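Local coordinates for threonine phosphate decarboxylase-like enzyme (Sulfurospirillum multivorans, PDB 6OUX), which catalyses the pyridoxal phosphate-dependent decarboxylation of L-serine O-phosphate to ethanolamine O-phosphate, a precursor in norcobamide biosynthesis, at residues 110-115 with 204-209; 133-138 with 144-149; 164-169 with 200-205; 174-179 with 190-195. All coordinates share one frame; numbering follows the deposited sequence.

Overall arrangement
All four contacts belong to the large domain of a fold-type I PLP enzyme and reach its seven-stranded mixed sheet. Interactions 1 and 4 are buried, mainly aliphatic packings of a helix on a strand, each with one polar residue taking part (Asp208, Asn178), and they meet directly because strands 204-208 and 173-177 are hydrogen-bonded neighbours. Interaction 3 shares Arg204 and Ile205 with interaction 1 but uses the turn that enters strand 204-208; it is partly buried, mixing methyl packing with an exposed aromatic ring and the carbon chain of a glutamate. Interaction 2 lies at the surface, on edge strand 143-148, and adds a water link to a small apolar patch. None of the four has a direct hydrogen bond between its segments.

Interaction 1: 110-115 with 204-209; sequences EIIQML and RIIIDE
Ile112 and Leu115, one helical turn apart, press on Ile206, joining helix 108-116 to strand 204-208 of the mixed sheet in the large domain of a fold-type I PLP enzyme. The short segments run nearly antiparallel, at 168°, with their axes 10.5 Å apart. Ile206 divides its branches between the two partners. Its CG2 lies 4.0 Å from CG1 of Ile112, whereas its CD1 stands 4.0 Å from CD1 of Leu115, those two chains lying alongside and pointing opposite ways. Ile112 reaches further along the strand because its CG1 is anti to the carbonyl carbon (chi1 -66°) and the chain stays extended to CD1.

Around this shell, Val239 touches Ile112 and Ile237 touches Leu115, both from the neighbouring strand 236-241, and Tyr134 also packs on Ile112. Asp208 probably corresponds to the aspartate that in fold-type I enzymes faces the cofactor's pyridine nitrogen, and its side chain lies about 6 Å from that of the substrate-binding Asn181. Its OD1 is hydrogen-bonded to Ser210 OG. The side chains of Ile112 and Asp208 cross at about a right angle, with Ile112 CD1 3.9 Å from Asp208 CB and 4.1 Å from Asp208 OD2.

Interaction 2: 133-138 with 144-149; sequences SYYEFV and VVYFPL
Val144 and Tyr146 meet Tyr135 and Val138 in a surface contact between edge strand 143-148 and the loop that leads to it from strand 123-128. The contact is small, burying 136 Å² over both sides, and it combines a small apolar cluster with a water-linked hydroxyl. In the cluster the CG2 methyl of Val144 does the touching: it lies 4.0 Å from CG2 of Val138 and 4.2 Å from CB of Tyr135. A chi1 of -175° turns CG1 of Val144 anti to the backbone N and places CG2 anti to the carbonyl carbon, on the side facing the loop.

The connection leaves the parallel strand 123-128 and returns as its parallel neighbour 143-148, at the outer edge of the seven-stranded sheet typical of fold-type I PLP enzymes; backbone bonds from Val145 and Phe147 tie the edge strand to 123-128. The two tyrosines meet at the base of one ring and the end of the other. Tyr146 OH comes within 3.6 Å of Tyr135 CB, approaching the Tyr135 ring obliquely, while that ring leads away and has Glu136 CG above one face, toward the rim. A water in the plane of the Tyr146 ring, at its edge, is hydrogen-bonded to Tyr146 OH at 3.1 Å. The same water accepts a hydrogen bond from the backbone N of Tyr134 at 3.3 Å, bridging strand and loop.

Interaction 3: 164-169 with 200-205; sequences QFIENE and AFVPRI
Phe201 holds its CG between the backbone N and the carbonyl carbon (chi1 64°), and from there its ring extends to the helical segment 164-169, where Ile166 and Glu167 receive it. In Ile166 a chi1 of -61° sets CG1 beside the backbone N, which leaves CG2 on the far side from that nitrogen, directed at Phe201 and Val202.

Two adjoining patches result. In the first, CG2 of Ile166 meets CG2 of Val202 at 3.7 Å, the side chains crossing at about a right angle; the same Ile166 methyl is 4.0 Å from CZ of Phe201, approaching the ring obliquely. Val202 CG2 also lies 3.5 Å above one face of the Phe201 ring, offset toward the rim, so this methyl packs against its sequence neighbour as well as against the helix. In the second patch CG of Glu167 meets the CZ-CE2 corner of the ring, 3.7 Å from Phe201 CZ and 3.8 Å from CE2. These two side chains cross at about a right angle, with carboxylate and ring planes 31° apart, and the helix backbone adds Glu167 CA at 3.9 Å from CZ.

The contact joins helix 159-169 to the turn between helix 189-198 and strand 204-208, at the periphery of the domain and away from the annotated substrate site. Val202 O accepts a hydrogen bond from Asn235 ND2. Glu167 OE2 forms a salt bridge with Arg198 NE at the end of helix 189-198. Glu167 therefore acts in two ways: its methylene group supplies apolar packing to the ring of an exposed phenylalanine, while its carboxylate is paired with Arg198, which probably offsets the charge.

Interaction 4: 174-179 with 190-195; sequences VVLINP and EKMHIL
Met192 is the first residue of the helical segment 190-195 to meet segment 174-179, touching Leu176 of the strand and Asn178 just after it with different atoms. Its CG lies 4.0 Å from Asn178 ND2 and its SD 4.2 Å from the same nitrogen. Bends at chi2 (-53°) and chi3 (-43°) then fold the thioether back along the strand, bringing CE within 4.1 Å of Leu176 CD1. Met192 runs alongside both Leu176 and Asn178, pointing the other way.

Helix 189-198 is the connection of a beta-alpha-beta crossover between the parallel, adjacent strands 173-177 and 204-208 of the large-domain sheet, and Met192 also touches Ile207 on the second of these strands. Asn178 follows directly on the first strand and precedes a cis peptide bond to Pro179; the chain continues toward Asn181, a substrate-binding residue. The side-chain amide of Asn178 is held from just before the helix, OD1 accepting a hydrogen bond from Leu187 N.

One turn further on, Leu195 reaches Leu176 tip to tip, its CD2 lying 4.1 Å from Leu176 CD1, the same methyl that meets Met192 CE. Tyr162 of helix 159-169 touches Leu176 and Leu195 alike.

Interaction 1: 110-115 with 204-209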
loop_
_atom_site.group_PDB
_atom_site.type_symbol
_atom_site.label_atom_id
_atom_site.label_comp_id
_atom_site.label_asym_id
_atom_site.label_seq_id
_atom_site.Cartn_x
_atom_site.Cartn_y
_atom_site.Cartn_z
ATOM N N GLU A 110 -2.225 7.595 6.775
ATOM C CA GLU A 110 -1.032 6.744 6.813
ATOM C C GLU A 110 0.269 7.577 6.860
ATOM O O GLU A 110 1.208 7.220 7.610
ATOM C CB GLU A 110 -0.951 5.737 5.665
ATOM C CG GLU A 110 -2.109 4.729 5.509
ATOM C CD GLU A 110 -3.467 5.341 5.096
ATOM O OE1 GLU A 110 -3.555 6.474 4.613
ATOM O OE2 GLU A 110 -4.516 4.670 5.255
ATOM N N ILE A 111 0.336 8.655 6.076
ATOM C CA ILE A 111 1.502 9.513 6.110
ATOM C C ILE A 111 1.638 10.195 7.475
ATOM O O ILE A 111 2.739 10.254 8.012
ATOM C CB ILE A 111 1.517 10.494 4.944
ATOM C CG1 ILE A 111 1.733 9.689 3.636
ATOM C CG2 ILE A 111 2.627 11.542 5.133
ATOM C CD1 ILE A 111 1.396 10.567 2.393
ATOM N N ILE A 112 0.534 10.684 8.056
ATOM C CA ILE A 112 0.609 11.353 9.354
ATOM C C ILE A 112 0.997 10.398 10.478
ATOM O O ILE A 112 1.740 10.751 11.364
ATOM C CB ILE A 112 -0.700 12.105 9.670
ATOM C CG1 ILE A 112 -0.897 13.261 8.685
ATOM C CG2 ILE A 112 -0.701 12.658 11.103
ATOM C CD1 ILE A 112 -2.252 13.942 8.793
ATOM N N GLN A 113 0.546 9.163 10.396
ATOM C CA GLN A 113 0.955 8.146 11.335
ATOM C C GLN A 113 2.437 7.860 11.260
ATOM O O GLN A 113 3.047 7.728 12.340
ATOM C CB GLN A 113 0.069 6.889 11.178
ATOM C CG GLN A 113 -1.362 7.249 11.614
ATOM C CD GLN A 113 -2.482 6.256 11.272
ATOM O OE1 GLN A 113 -3.608 6.368 11.819
ATOM N NE2 GLN A 113 -2.207 5.307 10.383
ATOM N N MET A 114 3.011 7.761 10.060
ATOM C CA MET A 114 4.502 7.683 9.856
ATOM C C MET A 114 5.232 8.885 10.450
ATOM O O MET A 114 6.184 8.715 11.199
ATOM C CB MET A 114 4.849 7.469 8.387
ATOM C CG MET A 114 6.334 7.604 7.960
ATOM S SD MET A 114 6.620 7.740 6.163
ATOM C CE MET A 114 6.354 9.509 6.003
ATOM N N LEU A 115 4.726 10.105 10.210
ATOM C CA LEU A 115 5.289 11.290 10.822
ATOM C C LEU A 115 5.288 11.277 12.355
ATOM O O LEU A 115 6.281 11.627 12.994
ATOM C CB LEU A 115 4.559 12.549 10.304
ATOM C CG LEU A 115 4.759 12.856 8.811
ATOM C CD1 LEU A 115 3.868 14.013 8.390
ATOM C CD2 LEU A 115 6.221 13.168 8.535
ATOM N N ARG A 204 7.230 21.391 13.742
ATOM C CA ARG A 204 6.460 20.723 12.686
ATOM C C ARG A 204 5.015 21.102 12.807
ATOM O O ARG A 204 4.403 20.821 13.843
ATOM C CB ARG A 204 6.595 19.172 12.809
ATOM C CG ARG A 204 7.962 18.606 12.366
ATOM C CD ARG A 204 8.117 17.185 12.849
ATOM N NE ARG A 204 8.303 17.204 14.275
ATOM C CZ ARG A 204 9.483 17.465 14.862
ATOM N NH1 ARG A 204 10.579 17.709 14.144
ATOM N NH2 ARG A 204 9.580 17.497 16.183
ATOM N N ILE A 205 4.470 21.725 11.750
ATOM C CA ILE A 205 3.075 22.031 11.681
ATOM C C ILE A 205 2.555 21.262 10.466
ATOM O O ILE A 205 2.858 21.639 9.311
ATOM C CB ILE A 205 2.795 23.555 11.533
ATOM C CG1 ILE A 205 3.353 24.298 12.768
ATOM C CG2 ILE A 205 1.295 23.728 11.324
ATOM C CD1 ILE A 205 3.160 25.780 12.732
ATOM N N ILE A 206 1.840 20.179 10.765
ATOM C CA ILE A 206 1.312 19.251 9.793
ATOM C C ILE A 206 -0.072 19.676 9.454
ATOM O O ILE A 206 -0.909 19.852 10.351
ATOM C CB ILE A 206 1.225 17.818 10.341
ATOM C CG1 ILE A 206 2.644 17.279 10.565
ATOM C CG2 ILE A 206 0.433 16.954 9.373
ATOM C CD1 ILE A 206 2.693 16.123 11.523
ATOM N N ILE A 207 -0.317 19.913 8.172
ATOM C CA ILE A 207 -1.638 20.374 7.737
ATOM C C ILE A 207 -2.166 19.371 6.743
ATOM O O ILE A 207 -1.631 19.247 5.614
ATOM C CB ILE A 207 -1.580 21.773 7.059
ATOM C CG1 ILE A 207 -0.901 22.795 7.968
ATOM C CG2 ILE A 207 -2.982 22.198 6.701
ATOM C CD1 ILE A 207 -0.647 24.189 7.399
ATOM N N ASP A 208 -3.233 18.693 7.136
ATOM C CA ASP A 208 -3.984 17.773 6.273
ATOM C C ASP A 208 -5.056 18.549 5.486
ATOM O O ASP A 208 -6.124 18.936 6.037
ATOM C CB ASP A 208 -4.572 16.617 7.073
ATOM C CG ASP A 208 -5.324 15.622 6.213
ATOM O OD1 ASP A 208 -5.441 15.750 4.976
ATOM O OD2 ASP A 208 -5.832 14.670 6.831
ATOM N N GLU A 209 -4.757 18.808 4.220
ATOM C CA GLU A 209 -5.718 19.511 3.376
ATOM C C GLU A 209 -6.481 18.582 2.449
ATOM O O GLU A 209 -6.827 18.980 1.316
ATOM C CB GLU A 209 -4.986 20.589 2.544
ATOM C CG GLU A 209 -3.939 20.017 1.594
ATOM C CD GLU A 209 -3.539 20.987 0.509
ATOM O OE1 GLU A 209 -3.942 22.208 0.605
ATOM O OE2 GLU A 209 -2.777 20.543 -0.399
#

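Interaction 2: 133-138 with 144-149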
loop_
_atom_site.group_PDB
_atom_site.type_symbol
_atom_site.label_atom_id
_atom_site.label_comp_id
_atom_site.label_asym_id
_atom_site.label_seq_id
_atom_site.Cartn_x
_atom_site.Cartn_y
_atom_site.Cartn_z
ATOM N N SER A 133 -8.131 8.992 14.892
ATOM C CA SER A 133 -7.389 9.035 16.137
ATOM C C SER A 133 -5.946 9.017 15.711
ATOM O O SER A 133 -5.557 8.279 14.796
ATOM C CB SER A 133 -7.667 7.833 17.060
ATOM O OG SER A 133 -8.345 8.294 18.211
ATOM N N TYR A 134 -5.163 9.866 16.337
ATOM C CA TYR A 134 -3.754 9.904 16.019
ATOM C C TYR A 134 -2.951 9.453 17.272
ATOM O O TYR A 134 -1.794 9.065 17.121
ATOM C CB TYR A 134 -3.354 11.315 15.514
ATOM C CG TYR A 134 -4.133 11.885 14.278
ATOM C CD1 TYR A 134 -3.781 11.553 12.978
ATOM C CD2 TYR A 134 -5.218 12.761 14.453
ATOM C CE1 TYR A 134 -4.457 12.072 11.872
ATOM C CE2 TYR A 134 -5.924 13.289 13.358
ATOM C CZ TYR A 134 -5.542 12.935 12.066
ATOM O OH TYR A 134 -6.239 13.425 10.956
ATOM N N TYR A 135 -3.545 9.503 18.476
ATOM C CA TYR A 135 -2.843 9.147 19.713
ATOM C C TYR A 135 -2.251 7.728 19.674
ATOM O O TYR A 135 -1.276 7.510 20.336
ATOM C CB TYR A 135 -3.693 9.346 21.004
ATOM C CG TYR A 135 -4.640 8.204 21.223
ATOM C CD1 TYR A 135 -5.865 8.162 20.536
ATOM C CD2 TYR A 135 -4.316 7.150 22.051
ATOM C CE1 TYR A 135 -6.746 7.094 20.681
ATOM C CE2 TYR A 135 -5.196 6.070 22.207
ATOM C CZ TYR A 135 -6.402 6.048 21.506
ATOM O OH TYR A 135 -7.288 5.006 21.607
ATOM N N GLU A 136 -2.813 6.771 18.919
ATOM C CA GLU A 136 -2.230 5.412 18.907
ATOM C C GLU A 136 -0.948 5.357 18.119
ATOM O O GLU A 136 -0.242 4.372 18.173
ATOM C CB GLU A 136 -3.147 4.308 18.339
ATOM C CG GLU A 136 -4.604 4.345 18.739
ATOM C CD GLU A 136 -5.410 4.992 17.660
ATOM O OE1 GLU A 136 -5.014 6.127 17.289
ATOM O OE2 GLU A 136 -6.361 4.356 17.145
ATOM N N PHE A 137 -0.606 6.415 17.397
ATOM C CA PHE A 137 0.569 6.295 16.554
ATOM C C PHE A 137 1.832 6.973 17.071
ATOM O O PHE A 137 2.917 6.756 16.529
ATOM C CB PHE A 137 0.129 6.645 15.151
ATOM C CG PHE A 137 -0.894 5.668 14.636
ATOM C CD1 PHE A 137 -0.484 4.435 14.104
ATOM C CD2 PHE A 137 -2.253 5.926 14.769
ATOM C CE1 PHE A 137 -1.411 3.510 13.655
ATOM C CE2 PHE A 137 -3.189 4.995 14.322
ATOM C CZ PHE A 137 -2.765 3.788 13.760
ATOM N N VAL A 138 1.707 7.721 18.164
ATOM C CA VAL A 138 2.850 8.394 18.749
ATOM C C VAL A 138 3.647 7.350 19.551
ATOM O O VAL A 138 3.084 6.330 19.968
ATOM C CB VAL A 138 2.447 9.587 19.660
ATOM C CG1 VAL A 138 1.534 10.573 18.916
ATOM C CG2 VAL A 138 1.808 9.139 20.978
ATOM N N VAL A 144 0.429 13.630 24.362
ATOM C CA VAL A 144 -0.600 14.218 23.459
ATOM C C VAL A 144 -1.415 15.247 24.264
ATOM O O VAL A 144 -1.837 14.939 25.364
ATOM C CB VAL A 144 -1.507 13.118 22.902
ATOM C CG1 VAL A 144 -2.495 13.677 21.884
ATOM C CG2 VAL A 144 -0.669 12.017 22.243
ATOM N N VAL A 145 -1.588 16.445 23.759
ATOM C CA VAL A 145 -2.480 17.486 24.355
ATOM C C VAL A 145 -3.571 17.850 23.314
ATOM O O VAL A 145 -3.330 17.742 22.098
ATOM C CB VAL A 145 -1.720 18.729 24.819
ATOM C CG1 VAL A 145 -0.860 18.377 26.049
ATOM C CG2 VAL A 145 -0.877 19.357 23.700
ATOM N N TYR A 146 -4.757 18.215 23.777
ATOM C CA TYR A 146 -5.922 18.358 22.891
ATOM C C TYR A 146 -6.392 19.759 23.020
ATOM O O TYR A 146 -6.501 20.228 24.126
ATOM C CB TYR A 146 -7.064 17.384 23.313
ATOM C CG TYR A 146 -6.758 15.961 22.982
ATOM C CD1 TYR A 146 -6.938 15.489 21.675
ATOM C CD2 TYR A 146 -6.180 15.112 23.910
ATOM C CE1 TYR A 146 -6.653 14.176 21.339
ATOM C CE2 TYR A 146 -5.835 13.820 23.579
ATOM C CZ TYR A 146 -6.112 13.342 22.295
ATOM O OH TYR A 146 -5.819 12.049 21.946
ATOM N N PHE A 147 -6.581 20.458 21.922
ATOM C CA PHE A 147 -7.338 21.721 21.898
ATOM C C PHE A 147 -8.844 21.420 21.597
ATOM O O PHE A 147 -9.132 20.815 20.572
ATOM C CB PHE A 147 -6.761 22.636 20.801
ATOM C CG PHE A 147 -7.412 23.994 20.760
ATOM C CD1 PHE A 147 -7.034 24.972 21.659
ATOM C CD2 PHE A 147 -8.423 24.268 19.854
ATOM C CE1 PHE A 147 -7.654 26.193 21.681
ATOM C CE2 PHE A 147 -9.050 25.501 19.855
ATOM C CZ PHE A 147 -8.659 26.464 20.771
ATOM N N PRO A 148 -9.787 21.797 22.502
ATOM C CA PRO A 148 -11.214 21.454 22.286
ATOM C C PRO A 148 -11.902 22.440 21.410
ATOM O O PRO A 148 -11.860 23.588 21.695
ATOM C CB PRO A 148 -11.800 21.509 23.705
ATOM C CG PRO A 148 -10.926 22.502 24.418
ATOM C CD PRO A 148 -9.552 22.234 23.900
ATOM N N LEU A 149 -12.444 21.997 20.289
ATOM C CA LEU A 149 -13.336 22.850 19.490
ATOM C C LEU A 149 -14.650 22.918 20.252
ATOM O O LEU A 149 -15.077 21.943 20.858
ATOM C CB LEU A 149 -13.624 22.236 18.128
ATOM C CG LEU A 149 -12.645 22.404 16.961
ATOM C CD1 LEU A 149 -11.491 23.361 17.196
ATOM C CD2 LEU A 149 -12.254 21.087 16.318
HETATM O O HOH W 1 -6.484 11.296 18.981
#

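Interaction 3: 164-169 with 200-205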
loop_
_atom_site.group_PDB
_atom_site.type_symbol
_atom_site.label_atom_id
_atom_site.label_comp_id
_atom_site.label_asym_id
_atom_site.label_seq_id
_atom_site.Cartn_x
_atom_site.Cartn_y
_atom_site.Cartn_z
ATOM N N GLN A 164 -2.397 30.708 21.538
ATOM C CA GLN A 164 -2.024 30.860 22.923
ATOM C C GLN A 164 -1.857 29.486 23.637
ATOM O O GLN A 164 -0.944 29.280 24.428
ATOM C CB GLN A 164 -3.071 31.701 23.635
ATOM C CG GLN A 164 -2.676 32.017 25.045
ATOM C CD GLN A 164 -1.343 32.766 25.091
ATOM O OE1 GLN A 164 -0.329 32.244 25.579
ATOM N NE2 GLN A 164 -1.319 33.938 24.527
ATOM N N PHE A 165 -2.757 28.560 23.319
ATOM C CA PHE A 165 -2.685 27.204 23.768
ATOM C C PHE A 165 -1.350 26.549 23.330
ATOM O O PHE A 165 -0.671 25.902 24.154
ATOM C CB PHE A 165 -3.876 26.409 23.224
ATOM C CG PHE A 165 -3.816 24.959 23.527
ATOM C CD1 PHE A 165 -4.061 24.507 24.820
ATOM C CD2 PHE A 165 -3.487 24.045 22.552
ATOM C CE1 PHE A 165 -3.975 23.150 25.125
ATOM C CE2 PHE A 165 -3.414 22.686 22.831
ATOM C CZ PHE A 165 -3.661 22.237 24.120
ATOM N N ILE A 166 -1.017 26.690 22.045
ATOM C CA ILE A 166 0.254 26.166 21.531
ATOM C C ILE A 166 1.482 26.866 22.225
ATOM O O ILE A 166 2.481 26.219 22.565
ATOM C CB ILE A 166 0.342 26.254 19.972
ATOM C CG1 ILE A 166 -0.771 25.432 19.303
ATOM C CG2 ILE A 166 1.713 25.749 19.483
ATOM C CD1 ILE A 166 -0.844 23.997 19.743
ATOM N N GLU A 167 1.402 28.152 22.431
ATOM C CA GLU A 167 2.490 28.855 23.141
ATOM C C GLU A 167 2.648 28.310 24.565
ATOM O O GLU A 167 3.762 27.979 24.997
ATOM C CB GLU A 167 2.226 30.355 23.136
ATOM C CG GLU A 167 2.553 31.004 21.809
ATOM C CD GLU A 167 1.914 32.376 21.655
ATOM O OE1 GLU A 167 1.090 32.757 22.531
ATOM O OE2 GLU A 167 2.197 33.062 20.634
ATOM N N ASN A 168 1.538 28.164 25.278
ATOM C CA ASN A 168 1.573 27.560 26.621
ATOM C C ASN A 168 2.130 26.135 26.663
ATOM O O ASN A 168 2.954 25.774 27.514
ATOM C CB ASN A 168 0.158 27.530 27.184
ATOM C CG ASN A 168 -0.393 28.908 27.432
ATOM O OD1 ASN A 168 0.302 29.917 27.311
ATOM N ND2 ASN A 168 -1.634 28.959 27.792
ATOM N N GLU A 169 1.697 25.296 25.738
ATOM C CA GLU A 169 2.046 23.902 25.824
ATOM C C GLU A 169 3.395 23.554 25.243
ATOM O O GLU A 169 3.960 22.531 25.603
ATOM C CB GLU A 169 0.983 23.024 25.142
ATOM C CG GLU A 169 -0.354 22.934 25.829
ATOM C CD GLU A 169 -0.357 22.103 27.114
ATOM O OE1 GLU A 169 0.453 21.190 27.273
ATOM O OE2 GLU A 169 -1.168 22.421 27.986
ATOM N N ALA A 200 5.658 30.120 14.195
ATOM C CA ALA A 200 6.969 29.892 13.584
ATOM C C ALA A 200 7.951 29.129 14.430
ATOM O O ALA A 200 8.861 28.507 13.862
ATOM C CB ALA A 200 7.615 31.211 13.120
ATOM N N PHE A 201 7.764 29.171 15.749
ATOM C CA PHE A 201 8.643 28.470 16.690
ATOM C C PHE A 201 8.407 26.984 16.768
ATOM O O PHE A 201 9.271 26.235 17.201
ATOM C CB PHE A 201 8.494 29.040 18.126
ATOM C CG PHE A 201 7.114 28.841 18.738
ATOM C CD1 PHE A 201 6.814 27.692 19.454
ATOM C CD2 PHE A 201 6.124 29.815 18.595
ATOM C CE1 PHE A 201 5.565 27.556 20.046
ATOM C CE2 PHE A 201 4.878 29.656 19.144
ATOM C CZ PHE A 201 4.588 28.516 19.884
ATOM N N VAL A 202 7.239 26.523 16.344
ATOM C CA VAL A 202 6.960 25.092 16.405
ATOM C C VAL A 202 7.810 24.334 15.330
ATOM O O VAL A 202 7.827 24.726 14.154
ATOM C CB VAL A 202 5.409 24.826 16.192
ATOM C CG1 VAL A 202 5.118 23.346 16.205
ATOM C CG2 VAL A 202 4.581 25.596 17.211
ATOM N N PRO A 203 8.447 23.198 15.701
ATOM C CA PRO A 203 9.217 22.444 14.760
ATOM C C PRO A 203 8.428 21.910 13.516
ATOM O O PRO A 203 8.887 22.006 12.367
ATOM C CB PRO A 203 9.746 21.316 15.620
ATOM C CG PRO A 203 9.942 21.955 16.972
ATOM C CD PRO A 203 8.676 22.715 17.073
ATOM N N ARG A 204 7.230 21.391 13.742
ATOM C CA ARG A 204 6.460 20.723 12.686
ATOM C C ARG A 204 5.015 21.102 12.807
ATOM O O ARG A 204 4.403 20.821 13.843
ATOM C CB ARG A 204 6.595 19.172 12.809
ATOM C CG ARG A 204 7.962 18.606 12.366
ATOM C CD ARG A 204 8.117 17.185 12.849
ATOM N NE ARG A 204 8.303 17.204 14.275
ATOM C CZ ARG A 204 9.483 17.465 14.862
ATOM N NH1 ARG A 204 10.579 17.709 14.144
ATOM N NH2 ARG A 204 9.580 17.497 16.183
ATOM N N ILE A 205 4.470 21.725 11.750
ATOM C CA ILE A 205 3.075 22.031 11.681
ATOM C C ILE A 205 2.555 21.262 10.466
ATOM O O ILE A 205 2.858 21.639 9.311
ATOM C CB ILE A 205 2.795 23.555 11.533
ATOM C CG1 ILE A 205 3.353 24.298 12.768
ATOM C CG2 ILE A 205 1.295 23.728 11.324
ATOM C CD1 ILE A 205 3.160 25.780 12.732
#

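Interaction 4: 174-179 with 190-195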
loop_
_atom_site.group_PDB
_atom_site.type_symbol
_atom_site.label_atom_id
_atom_site.label_comp_id
_atom_site.label_asym_id
_atom_site.label_seq_id
_atom_site.Cartn_x
_atom_site.Cartn_y
_atom_site.Cartn_z
ATOM N N VAL A 174 2.389 19.845 15.750
ATOM C CA VAL A 174 0.958 20.104 15.742
ATOM C C VAL A 174 0.324 19.453 14.481
ATOM O O VAL A 174 0.999 19.345 13.444
ATOM C CB VAL A 174 0.821 21.631 15.723
ATOM C CG1 VAL A 174 -0.443 22.125 15.138
ATOM C CG2 VAL A 174 1.154 22.205 17.125
ATOM N N VAL A 175 -0.911 18.955 14.622
ATOM C CA VAL A 175 -1.744 18.462 13.452
ATOM C C VAL A 175 -3.007 19.312 13.284
ATOM O O VAL A 175 -3.772 19.446 14.218
ATOM C CB VAL A 175 -2.160 17.024 13.606
ATOM C CG1 VAL A 175 -2.927 16.508 12.356
ATOM C CG2 VAL A 175 -0.966 16.144 13.893
ATOM N N LEU A 176 -3.154 19.960 12.111
ATOM C CA LEU A 176 -4.333 20.707 11.761
ATOM C C LEU A 176 -4.950 19.998 10.527
ATOM O O LEU A 176 -4.256 19.503 9.618
ATOM C CB LEU A 176 -4.028 22.163 11.434
ATOM C CG LEU A 176 -3.335 23.025 12.517
ATOM C CD1 LEU A 176 -2.969 24.411 12.034
ATOM C CD2 LEU A 176 -4.245 23.161 13.728
ATOM N N ILE A 177 -6.247 19.839 10.556
ATOM C CA ILE A 177 -6.988 19.253 9.451
ATOM C C ILE A 177 -7.839 20.403 8.865
ATOM O O ILE A 177 -8.689 20.939 9.577
ATOM C CB ILE A 177 -7.879 18.138 9.896
ATOM C CG1 ILE A 177 -7.178 17.181 10.875
ATOM C CG2 ILE A 177 -8.461 17.368 8.673
ATOM C CD1 ILE A 177 -5.994 16.452 10.329
ATOM N N ASN A 178 -7.641 20.785 7.619
ATOM C CA ASN A 178 -8.288 21.995 7.111
ATOM C C ASN A 178 -8.664 21.789 5.634
ATOM O O ASN A 178 -7.783 21.698 4.794
ATOM C CB ASN A 178 -7.390 23.204 7.286
ATOM C CG ASN A 178 -8.124 24.485 7.099
ATOM O OD1 ASN A 178 -9.241 24.654 7.619
ATOM N ND2 ASN A 178 -7.553 25.381 6.325
ATOM N N PRO A 179 -9.962 21.641 5.312
ATOM C CA PRO A 179 -11.113 21.584 6.225
ATOM C C PRO A 179 -11.093 20.434 7.211
ATOM O O PRO A 179 -10.604 19.359 6.907
ATOM C CB PRO A 179 -12.351 21.446 5.251
ATOM C CG PRO A 179 -11.854 21.910 3.892
ATOM C CD PRO A 179 -10.384 21.473 3.903
ATOM N N GLU A 190 -6.169 33.582 4.555
ATOM C CA GLU A 190 -5.808 34.784 5.282
ATOM C C GLU A 190 -5.522 34.451 6.731
ATOM O O GLU A 190 -4.530 34.900 7.293
ATOM C CB GLU A 190 -6.899 35.834 5.193
ATOM C CG GLU A 190 -6.666 37.054 6.096
ATOM C CD GLU A 190 -7.551 38.246 5.739
ATOM O OE1 GLU A 190 -8.143 38.817 6.647
ATOM O OE2 GLU A 190 -7.646 38.605 4.546
ATOM N N LYS A 191 -6.404 33.708 7.351
ATOM C CA LYS A 191 -6.247 33.377 8.790
ATOM C C LYS A 191 -5.188 32.311 9.068
ATOM O O LYS A 191 -4.540 32.374 10.109
ATOM C CB LYS A 191 -7.562 32.918 9.393
ATOM C CG LYS A 191 -8.652 33.940 9.180
ATOM C CD LYS A 191 -8.931 34.787 10.392
ATOM C CE LYS A 191 -10.157 34.266 11.135
ATOM N NZ LYS A 191 -11.418 34.750 10.525
ATOM N N MET A 192 -5.027 31.354 8.159
ATOM C CA MET A 192 -3.922 30.410 8.241
ATOM C C MET A 192 -2.564 31.137 8.251
ATOM O O MET A 192 -1.661 30.698 8.970
ATOM C CB MET A 192 -3.919 29.342 7.089
ATOM C CG MET A 192 -4.834 28.144 7.275
ATOM S SD MET A 192 -4.700 27.158 8.832
ATOM C CE MET A 192 -3.035 27.119 8.928
ATOM N N HIS A 193 -2.395 32.174 7.410
ATOM C CA HIS A 193 -1.116 32.981 7.393
ATOM C C HIS A 193 -0.785 33.592 8.795
ATOM O O HIS A 193 0.313 33.425 9.339
ATOM C CB HIS A 193 -1.208 34.131 6.336
ATOM C CG HIS A 193 -0.889 33.699 4.950
ATOM N ND1 HIS A 193 0.371 33.276 4.575
ATOM C CD2 HIS A 193 -1.659 33.656 3.832
ATOM C CE1 HIS A 193 0.341 32.939 3.296
ATOM N NE2 HIS A 193 -0.879 33.153 2.826
ATOM N N ILE A 194 -1.783 34.232 9.382
ATOM C CA ILE A 194 -1.669 34.798 10.747
ATOM C C ILE A 194 -1.274 33.758 11.772
ATOM O O ILE A 194 -0.291 33.932 12.504
ATOM C CB ILE A 194 -2.977 35.484 11.176
ATOM C CG1 ILE A 194 -3.235 36.669 10.263
ATOM C CG2 ILE A 194 -2.913 35.955 12.634
ATOM C CD1 ILE A 194 -4.681 37.080 10.293
ATOM N N LEU A 195 -1.977 32.637 11.778
ATOM C CA LEU A 195 -1.649 31.517 12.678
ATOM C C LEU A 195 -0.221 31.055 12.481
ATOM O O LEU A 195 0.557 30.954 13.464
ATOM C CB LEU A 195 -2.653 30.375 12.502
ATOM C CG LEU A 195 -2.460 29.068 13.304
ATOM C CD1 LEU A 195 -3.790 28.343 13.468
ATOM C CD2 LEU A 195 -1.403 28.114 12.700
#